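Local coordinates for protein gamma-glutamyl phosphate reductase (Thermotoga maritima, PDB 1O20) that probably catalyses the NADPH-dependent reduction of L-glutamyl 5-phosphate to glutamate semialdehyde, the second step of proline synthesis from glutamate, at residues A[390-395]-A[406-412]; A[208-214]-A[229-234]. One frame throughout, in Å; residues are numbered along the deposited sequence.

Contact 2 comes first along the chain and closes before contact 1 opens. Their centres lie about 13 Å apart. Contact 2 lies on strand 210-213, an outermost strand of the four-stranded parallel sheet, and the segment 229-234 that runs beside it. Contact 1 brings together two loops from the last part of the chain. The two contacts touch. Ile394 CD1 meets Ile212 CD1 at 3.9 Å, and Val407 CG1 meets Leu232 CD1 at 3.8 Å. Arg214 reaches over to the backbone of Ile394 and Gly395. The late loops of contact 1 are thereby packed against the edge of a sheet built from much earlier sequence.

Contact 1 (A[390-395]-A[406-412]); sequences FGAEIG and PVGLREL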
ATOM      1  N   PHE A 390       3.563   9.842  -6.455  1.00 27.19           N
ATOM      2  CA  PHE A 390       4.068   8.609  -7.080  1.00 27.21           C
ATOM      3  C   PHE A 390       3.231   8.175  -8.287  1.00 26.78           C
ATOM      4  O   PHE A 390       3.628   7.290  -9.015  1.00 25.71           O
ATOM      5  CB  PHE A 390       4.002   7.434  -6.105  1.00 28.08           C
ATOM      6  CG  PHE A 390       5.030   7.449  -5.004  1.00 28.10           C
ATOM      7  CD1 PHE A 390       5.075   8.461  -4.063  1.00 31.34           C
ATOM      8  CD2 PHE A 390       5.899   6.370  -4.845  1.00 30.87           C
ATOM      9  CE1 PHE A 390       6.014   8.438  -3.015  1.00 28.49           C
ATOM     10  CE2 PHE A 390       6.814   6.364  -3.815  1.00 29.45           C
ATOM     11  CZ  PHE A 390       6.858   7.420  -2.904  1.00 28.11           C
ATOM     12  N   GLY A 391       2.018   8.702  -8.437  1.00 26.48           N
ATOM     13  CA  GLY A 391       1.175   8.311  -9.552  1.00 26.43           C
ATOM     14  C   GLY A 391       0.347   7.086  -9.236  1.00 26.62           C
ATOM     15  O   GLY A 391      -0.881   7.103  -9.316  1.00 26.51           O
ATOM     16  N   ALA A 392       1.011   6.016  -8.846  1.00 26.65           N
ATOM     17  CA  ALA A 392       0.337   4.786  -8.500  1.00 26.23           C
ATOM     18  C   ALA A 392       1.185   4.003  -7.520  1.00 26.67           C
ATOM     19  O   ALA A 392       2.434   4.062  -7.589  1.00 26.52           O
ATOM     20  CB  ALA A 392       0.161   4.002  -9.722  1.00 26.68           C
ATOM     21  N   GLU A 393       0.523   3.220  -6.670  1.00 26.20           N
ATOM     22  CA  GLU A 393       1.188   2.402  -5.662  1.00 26.98           C
ATOM     23  C   GLU A 393       0.575   0.999  -5.610  1.00 26.81           C
ATOM     24  O   GLU A 393      -0.568   0.779  -6.033  1.00 26.30           O
ATOM     25  CB  GLU A 393       1.017   3.025  -4.279  1.00 27.33           C
ATOM     26  CG  GLU A 393      -0.426   2.923  -3.774  1.00 31.00           C
ATOM     27  CD  GLU A 393      -0.624   3.256  -2.315  1.00 36.26           C
ATOM     28  OE1 GLU A 393      -1.510   2.601  -1.669  1.00 42.58           O
ATOM     29  OE2 GLU A 393       0.057   4.174  -1.826  1.00 38.31           O
ATOM     30  N   ILE A 394       1.316   0.081  -5.020  1.00 27.08           N
ATOM     31  CA  ILE A 394       0.790  -1.229  -4.649  1.00 28.18           C
ATOM     32  C   ILE A 394       0.213  -1.213  -3.266  1.00 28.65           C
ATOM     33  O   ILE A 394      -0.748  -1.929  -3.014  1.00 32.18           O
ATOM     34  CB  ILE A 394       1.837  -2.275  -4.708  1.00 28.16           C
ATOM     35  CG1 ILE A 394       2.298  -2.409  -6.168  1.00 27.22           C
ATOM     36  CG2 ILE A 394       1.275  -3.583  -4.061  1.00 29.96           C
ATOM     37  CD1 ILE A 394       3.020  -3.624  -6.480  1.00 26.43           C
ATOM     38  N   GLY A 395       0.795  -0.414  -2.375  1.00 27.25           N
ATOM     39  CA  GLY A 395       0.259  -0.215  -1.038  1.00 25.73           C
ATOM     40  C   GLY A 395       1.286   0.491  -0.175  1.00 24.66           C
ATOM     41  O   GLY A 395       2.325   0.884  -0.680  1.00 23.01           O
ATOM     42  N   PRO A 406       4.407   4.497   0.467  1.00 18.66           N
ATOM     43  CA  PRO A 406       3.888   3.987  -0.804  1.00 18.93           C
ATOM     44  C   PRO A 406       4.971   3.242  -1.628  1.00 18.67           C
ATOM     45  O   PRO A 406       6.078   3.738  -1.834  1.00 17.58           O
ATOM     46  CB  PRO A 406       3.421   5.246  -1.519  1.00 19.48           C
ATOM     47  CG  PRO A 406       3.254   6.283  -0.462  1.00 19.98           C
ATOM     48  CD  PRO A 406       4.244   5.957   0.610  1.00 19.13           C
ATOM     49  N   VAL A 407       4.596   2.068  -2.097  1.00 18.83           N
ATOM     50  CA  VAL A 407       5.418   1.175  -2.886  1.00 19.43           C
ATOM     51  C   VAL A 407       5.021   1.433  -4.330  1.00 18.58           C
ATOM     52  O   VAL A 407       3.961   0.981  -4.780  1.00 18.32           O
ATOM     53  CB  VAL A 407       5.137  -0.267  -2.543  1.00 20.22           C
ATOM     54  CG1 VAL A 407       6.021  -1.204  -3.399  1.00 21.72           C
ATOM     55  CG2 VAL A 407       5.384  -0.535  -1.058  1.00 21.38           C
ATOM     56  N   GLY A 408       5.774   2.298  -4.998  1.00 17.35           N
ATOM     57  CA  GLY A 408       5.555   2.542  -6.420  1.00 17.39           C
ATOM     58  C   GLY A 408       6.704   2.031  -7.274  1.00 16.85           C
ATOM     59  O   GLY A 408       7.443   1.147  -6.873  1.00 16.92           O
ATOM     60  N   LEU A 409       6.872   2.615  -8.436  1.00 17.15           N
ATOM     61  CA  LEU A 409       7.766   2.041  -9.420  1.00 18.37           C
ATOM     62  C   LEU A 409       9.211   1.947  -8.899  1.00 18.48           C
ATOM     63  O   LEU A 409       9.864   0.902  -9.050  1.00 18.47           O
ATOM     64  CB  LEU A 409       7.767   2.883 -10.678  1.00 17.83           C
ATOM     65  CG  LEU A 409       6.576   2.827 -11.589  1.00 18.35           C
ATOM     66  CD1 LEU A 409       6.861   3.777 -12.748  1.00 17.61           C
ATOM     67  CD2 LEU A 409       6.326   1.443 -12.095  1.00 19.41           C
ATOM     68  N   ARG A 410       9.714   3.027  -8.309  1.00 19.06           N
ATOM     69  CA  ARG A 410      11.114   3.024  -7.819  1.00 19.87           C
ATOM     70  C   ARG A 410      11.346   1.996  -6.727  1.00 19.41           C
ATOM     71  O   ARG A 410      12.450   1.407  -6.618  1.00 17.67           O
ATOM     72  CB  ARG A 410      11.522   4.400  -7.276  1.00 20.75           C
ATOM     73  CG  ARG A 410      13.025   4.516  -6.923  1.00 25.03           C
ATOM     74  CD  ARG A 410      13.418   5.959  -6.627  1.00 30.77           C
ATOM     75  NE  ARG A 410      13.199   6.789  -7.811  1.00 34.60           N
ATOM     76  CZ  ARG A 410      13.188   8.122  -7.813  1.00 41.10           C
ATOM     77  NH1 ARG A 410      13.434   8.802  -6.700  1.00 41.67           N
ATOM     78  NH2 ARG A 410      12.971   8.785  -8.959  1.00 43.31           N
ATOM     79  N   GLU A 411      10.311   1.756  -5.925  1.00 17.67           N
ATOM     80  CA  GLU A 411      10.427   0.821  -4.787  1.00 17.51           C
ATOM     81  C   GLU A 411      10.471  -0.621  -5.275  1.00 17.24           C
ATOM     82  O   GLU A 411      10.840  -1.518  -4.530  1.00 18.52           O
ATOM     83  CB  GLU A 411       9.276   1.046  -3.787  1.00 18.63           C
ATOM     84  CG  GLU A 411       9.327   2.386  -3.044  1.00 20.19           C
ATOM     85  CD  GLU A 411       9.206   3.612  -3.942  1.00 22.80           C
ATOM     86  OE1 GLU A 411       8.333   3.603  -4.848  1.00 23.44           O
ATOM     87  OE2 GLU A 411       9.987   4.586  -3.758  1.00 23.40           O
ATOM     88  N   LEU A 412      10.108  -0.848  -6.542  1.00 16.53           N
ATOM     89  CA  LEU A 412      10.178  -2.167  -7.159  1.00 16.27           C
ATOM     90  C   LEU A 412      11.513  -2.326  -7.951  1.00 16.80           C
ATOM     91  O   LEU A 412      11.588  -3.096  -8.926  1.00 16.38           O
ATOM     92  CB  LEU A 412       8.985  -2.368  -8.102  1.00 16.56           C
ATOM     93  CG  LEU A 412       7.608  -2.342  -7.420  1.00 15.88           C
ATOM     94  CD1 LEU A 412       6.485  -2.658  -8.401  1.00 17.85           C
ATOM     95  CD2 LEU A 412       7.568  -3.268  -6.202  1.00 15.90           C
TER
HETATM   96  O   HOH W   1       5.049   4.792  -8.947  1.00 27.17           O
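Pro406 lays its CB over the centre of the Phe390 ring, a CH-pi contact with CB 4.1 Å from the ring centroid and only 4° off the ring normal. Glu411 approaches the same ring at its edge. Its OE1 comes to 3.3 Å from Phe390 CE2, and the ring and carboxylate planes are 52° apart. The bend in the Glu411 chain (chi2 63°) turns the carboxylate back along its own segment. There OE1 accepts a hydrogen bond from Gly408 N at 2.9 Å, on its anti side, which helps fix the group beside the ring. A CB on Gly408 would point toward Phe390 and Ala392 O and would probably crowd them.

Val407 ties the backbones together. Its O accepts a nearly straight bond from Ile394 N (2.8 Å), and its N donates to Gly395 O (2.9 Å). Val407 CG2 lies 3.4 Å from Gly395 O. Pro406 CB also meets Glu393 OE2 at 3.5 Å, an oxygen that is hydrogen-bonded to Gly385 N. A water joins Phe390 O, Ala392 O and Leu409 N.

The arrangement is an antiparallel pairing. One side is the end of strand 405-406 and the loop after it, the other the loop before strand 396-397. Ile394 and Leu409 pack onto helix 138-149. Ile394 also touches Ile212, at the edge of the four-stranded parallel sheet of this aldehyde dehydrogenase-like fold.

Contact 2 (A[208-214]-A[229-234]); sequences LSLVIPR and VPVLET
Val211 and Val231 form a single parallel bridge, and the two segments run 21° apart. Val211 N donates to Pro230 O at 2.9 Å, and Leu232 N donates to Val211 O at 3.2 Å. Farther along, a water takes over: it donates to Pro213 O and Leu232 O and accepts from Thr234 N.

The valines mesh beside this backbone pairing. Val211 CG2 meets Val231 CG2 at 3.7 Å. The Val211 and Val229 side chains cross at about a right angle, with CG1 4.0 Å from CG1. Val231 CG1 also lies against Pro213 CD. Val223 of helix 217-226 covers Val211 and Pro213. Leu210 starts out pointing away, but with CG anti to the backbone N (chi1 176°) and the branch turned at chi2, CD1 comes back to 4.0 Å from Leu232 CG.

Arg214 is bent at chi2 and chi3, which brings the edge of its guanidinium to Thr234. Arg214 NH1 lies 2.9 Å from Thr234 OG1 and 3.4 Å from Thr234 CG2. With an alanine here, the Thr234 side chain would probably lose the group lying across it.

Strand 210-213, helix 217-226 and segment 229-234 resemble a beta-alpha-beta unit, although 229-234 is extended chain and not a regular strand. It runs along the sheet's edge strand, consistent with the Rossmann-like cofactor domain of aldehyde dehydrogenases.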
ATOM      1  N   LEU A 208      11.227 -16.257  -7.172  1.00 19.25           N
ATOM      2  CA  LEU A 208      10.671 -14.973  -6.814  1.00 18.64           C
ATOM      3  C   LEU A 208      11.664 -14.126  -6.032  1.00 18.93           C
ATOM      4  O   LEU A 208      12.335 -14.626  -5.157  1.00 17.58           O
ATOM      5  CB  LEU A 208       9.412 -15.185  -5.973  1.00 18.47           C
ATOM      6  CG  LEU A 208       8.320 -16.062  -6.631  1.00 18.72           C
ATOM      7  CD1 LEU A 208       7.111 -16.198  -5.679  1.00 17.51           C
ATOM      8  CD2 LEU A 208       7.907 -15.427  -7.941  1.00 19.94           C
ATOM      9  N   SER A 209      11.748 -12.843  -6.367  1.00 19.53           N
ATOM     10  CA  SER A 209      12.609 -11.918  -5.664  1.00 19.99           C
ATOM     11  C   SER A 209      11.886 -11.157  -4.548  1.00 20.22           C
ATOM     12  O   SER A 209      12.527 -10.514  -3.718  1.00 18.79           O
ATOM     13  CB  SER A 209      13.213 -10.927  -6.677  1.00 20.81           C
ATOM     14  OG  SER A 209      14.133 -11.630  -7.542  1.00 24.00           O
ATOM     15  N   LEU A 210      10.553 -11.178  -4.574  1.00 19.09           N
ATOM     16  CA  LEU A 210       9.744 -10.372  -3.682  1.00 19.79           C
ATOM     17  C   LEU A 210       8.344 -10.945  -3.650  1.00 19.20           C
ATOM     18  O   LEU A 210       7.838 -11.364  -4.670  1.00 18.56           O
ATOM     19  CB  LEU A 210       9.635  -8.941  -4.202  1.00 20.36           C
ATOM     20  CG  LEU A 210       8.746  -7.955  -3.452  1.00 21.87           C
ATOM     21  CD1 LEU A 210       9.244  -7.818  -2.025  1.00 26.13           C
ATOM     22  CD2 LEU A 210       8.772  -6.600  -4.114  1.00 24.73           C
ATOM     23  N   VAL A 211       7.723 -10.963  -2.488  1.00 19.95           N
ATOM     24  CA  VAL A 211       6.278 -11.174  -2.405  1.00 20.96           C
ATOM     25  C   VAL A 211       5.632 -10.030  -1.652  1.00 21.15           C
ATOM     26  O   VAL A 211       6.243  -9.435  -0.737  1.00 21.62           O
ATOM     27  CB  VAL A 211       5.848 -12.524  -1.779  1.00 21.04           C
ATOM     28  CG1 VAL A 211       6.329 -13.680  -2.589  1.00 21.90           C
ATOM     29  CG2 VAL A 211       6.347 -12.666  -0.360  1.00 24.00           C
ATOM     30  N   ILE A 212       4.417  -9.700  -2.086  1.00 21.07           N
ATOM     31  CA  ILE A 212       3.633  -8.630  -1.522  1.00 22.21           C
ATOM     32  C   ILE A 212       2.222  -9.139  -1.314  1.00 23.10           C
ATOM     33  O   ILE A 212       1.456  -9.261  -2.259  1.00 23.03           O
ATOM     34  CB  ILE A 212       3.571  -7.394  -2.424  1.00 22.24           C
ATOM     35  CG1 ILE A 212       4.990  -6.925  -2.844  1.00 21.68           C
ATOM     36  CG2 ILE A 212       2.837  -6.312  -1.697  1.00 22.89           C
ATOM     37  CD1 ILE A 212       4.976  -5.785  -3.873  1.00 22.30           C
ATOM     38  N   PRO A 213       1.884  -9.439  -0.071  1.00 24.59           N
ATOM     39  CA  PRO A 213       0.506  -9.796   0.281  1.00 26.03           C
ATOM     40  C   PRO A 213      -0.392  -8.575   0.357  1.00 27.05           C
ATOM     41  O   PRO A 213       0.057  -7.558   0.835  1.00 26.85           O
ATOM     42  CB  PRO A 213       0.649 -10.430   1.668  1.00 26.10           C
ATOM     43  CG  PRO A 213       1.891  -9.861   2.249  1.00 25.59           C
ATOM     44  CD  PRO A 213       2.789  -9.490   1.086  1.00 24.73           C
ATOM     45  N   ARG A 214      -1.615  -8.679  -0.132  1.00 28.32           N
ATOM     46  CA  ARG A 214      -2.594  -7.597  -0.050  1.00 30.57           C
ATOM     47  C   ARG A 214      -3.911  -8.208   0.423  1.00 31.34           C
ATOM     48  O   ARG A 214      -4.146  -9.361   0.190  1.00 32.95           O
ATOM     49  CB  ARG A 214      -2.769  -6.950  -1.422  1.00 31.30           C
ATOM     50  CG  ARG A 214      -1.519  -6.117  -1.894  1.00 33.34           C
ATOM     51  CD  ARG A 214      -1.211  -4.932  -0.978  1.00 36.35           C
ATOM     52  NE  ARG A 214      -2.199  -3.866  -1.142  1.00 40.81           N
ATOM     53  CZ  ARG A 214      -2.444  -2.889  -0.250  1.00 46.59           C
ATOM     54  NH1 ARG A 214      -1.778  -2.816   0.906  1.00 47.59           N
ATOM     55  NH2 ARG A 214      -3.376  -1.969  -0.513  1.00 48.85           N
ATOM     56  N   VAL A 229      11.159 -15.707   0.918  1.00 21.24           N
ATOM     57  CA  VAL A 229      11.346 -14.700  -0.120  1.00 21.40           C
ATOM     58  C   VAL A 229      11.164 -13.356   0.568  1.00 21.90           C
ATOM     59  O   VAL A 229      10.294 -13.251   1.418  1.00 23.78           O
ATOM     60  CB  VAL A 229      10.289 -14.872  -1.241  1.00 21.46           C
ATOM     61  CG1 VAL A 229      10.339 -13.728  -2.235  1.00 20.43           C
ATOM     62  CG2 VAL A 229      10.480 -16.224  -1.957  1.00 20.74           C
ATOM     63  N   PRO A 230      11.955 -12.340   0.229  1.00 22.14           N
ATOM     64  CA  PRO A 230      11.745 -10.992   0.794  1.00 22.29           C
ATOM     65  C   PRO A 230      10.274 -10.503   0.683  1.00 22.25           C
ATOM     66  O   PRO A 230       9.612 -10.761  -0.345  1.00 23.16           O
ATOM     67  CB  PRO A 230      12.669 -10.114  -0.047  1.00 22.21           C
ATOM     68  CG  PRO A 230      13.792 -11.055  -0.549  1.00 23.89           C
ATOM     69  CD  PRO A 230      13.142 -12.407  -0.642  1.00 21.87           C
ATOM     70  N   VAL A 231       9.791  -9.812   1.704  1.00 21.28           N
ATOM     71  CA  VAL A 231       8.425  -9.350   1.748  1.00 21.54           C
ATOM     72  C   VAL A 231       8.393  -7.861   1.901  1.00 22.02           C
ATOM     73  O   VAL A 231       9.240  -7.320   2.611  1.00 22.90           O
ATOM     74  CB  VAL A 231       7.662  -9.958   2.941  1.00 20.46           C
ATOM     75  CG1 VAL A 231       6.213  -9.472   2.993  1.00 20.27           C
ATOM     76  CG2 VAL A 231       7.684 -11.425   2.834  1.00 22.83           C
ATOM     77  N   LEU A 232       7.433  -7.204   1.238  1.00 22.01           N
ATOM     78  CA  LEU A 232       7.029  -5.844   1.611  1.00 23.04           C
ATOM     79  C   LEU A 232       5.680  -5.948   2.305  1.00 23.39           C
ATOM     80  O   LEU A 232       4.676  -6.313   1.699  1.00 24.09           O
ATOM     81  CB  LEU A 232       6.953  -4.894   0.405  1.00 23.89           C
ATOM     82  CG  LEU A 232       8.294  -4.409  -0.121  1.00 22.91           C
ATOM     83  CD1 LEU A 232       8.070  -3.623  -1.392  1.00 24.19           C
ATOM     84  CD2 LEU A 232       9.001  -3.563   0.923  1.00 24.00           C
ATOM     85  N   GLU A 233       5.696  -5.663   3.597  1.00 24.24           N
ATOM     86  CA  GLU A 233       4.536  -5.735   4.472  1.00 24.71           C
ATOM     87  C   GLU A 233       3.768  -4.395   4.545  1.00 25.02           C
ATOM     88  O   GLU A 233       4.272  -3.384   5.101  1.00 23.09           O
ATOM     89  CB  GLU A 233       5.023  -6.123   5.864  1.00 25.14           C
ATOM     90  CG  GLU A 233       3.938  -6.226   6.906  1.00 26.46           C
ATOM     91  CD  GLU A 233       4.444  -6.869   8.182  1.00 29.72           C
ATOM     92  OE1 GLU A 233       5.676  -6.832   8.469  1.00 27.54           O
ATOM     93  OE2 GLU A 233       3.601  -7.445   8.893  1.00 31.06           O
ATOM     94  N   THR A 234       2.548  -4.393   4.004  1.00 24.69           N
ATOM     95  CA  THR A 234       1.662  -3.242   4.120  1.00 24.75           C
ATOM     96  C   THR A 234       0.845  -3.386   5.375  1.00 24.90           C
ATOM     97  O   THR A 234      -0.235  -4.010   5.355  1.00 25.22           O
ATOM     98  CB  THR A 234       0.731  -3.139   2.881  1.00 26.16           C
ATOM     99  OG1 THR A 234      -0.121  -4.303   2.791  1.00 28.03           O
ATOM    100  CG2 THR A 234       1.567  -3.126   1.584  1.00 25.03           C
TER
HETATM  101  O   HOH W   2       2.115  -6.627   2.386  1.00 28.69           O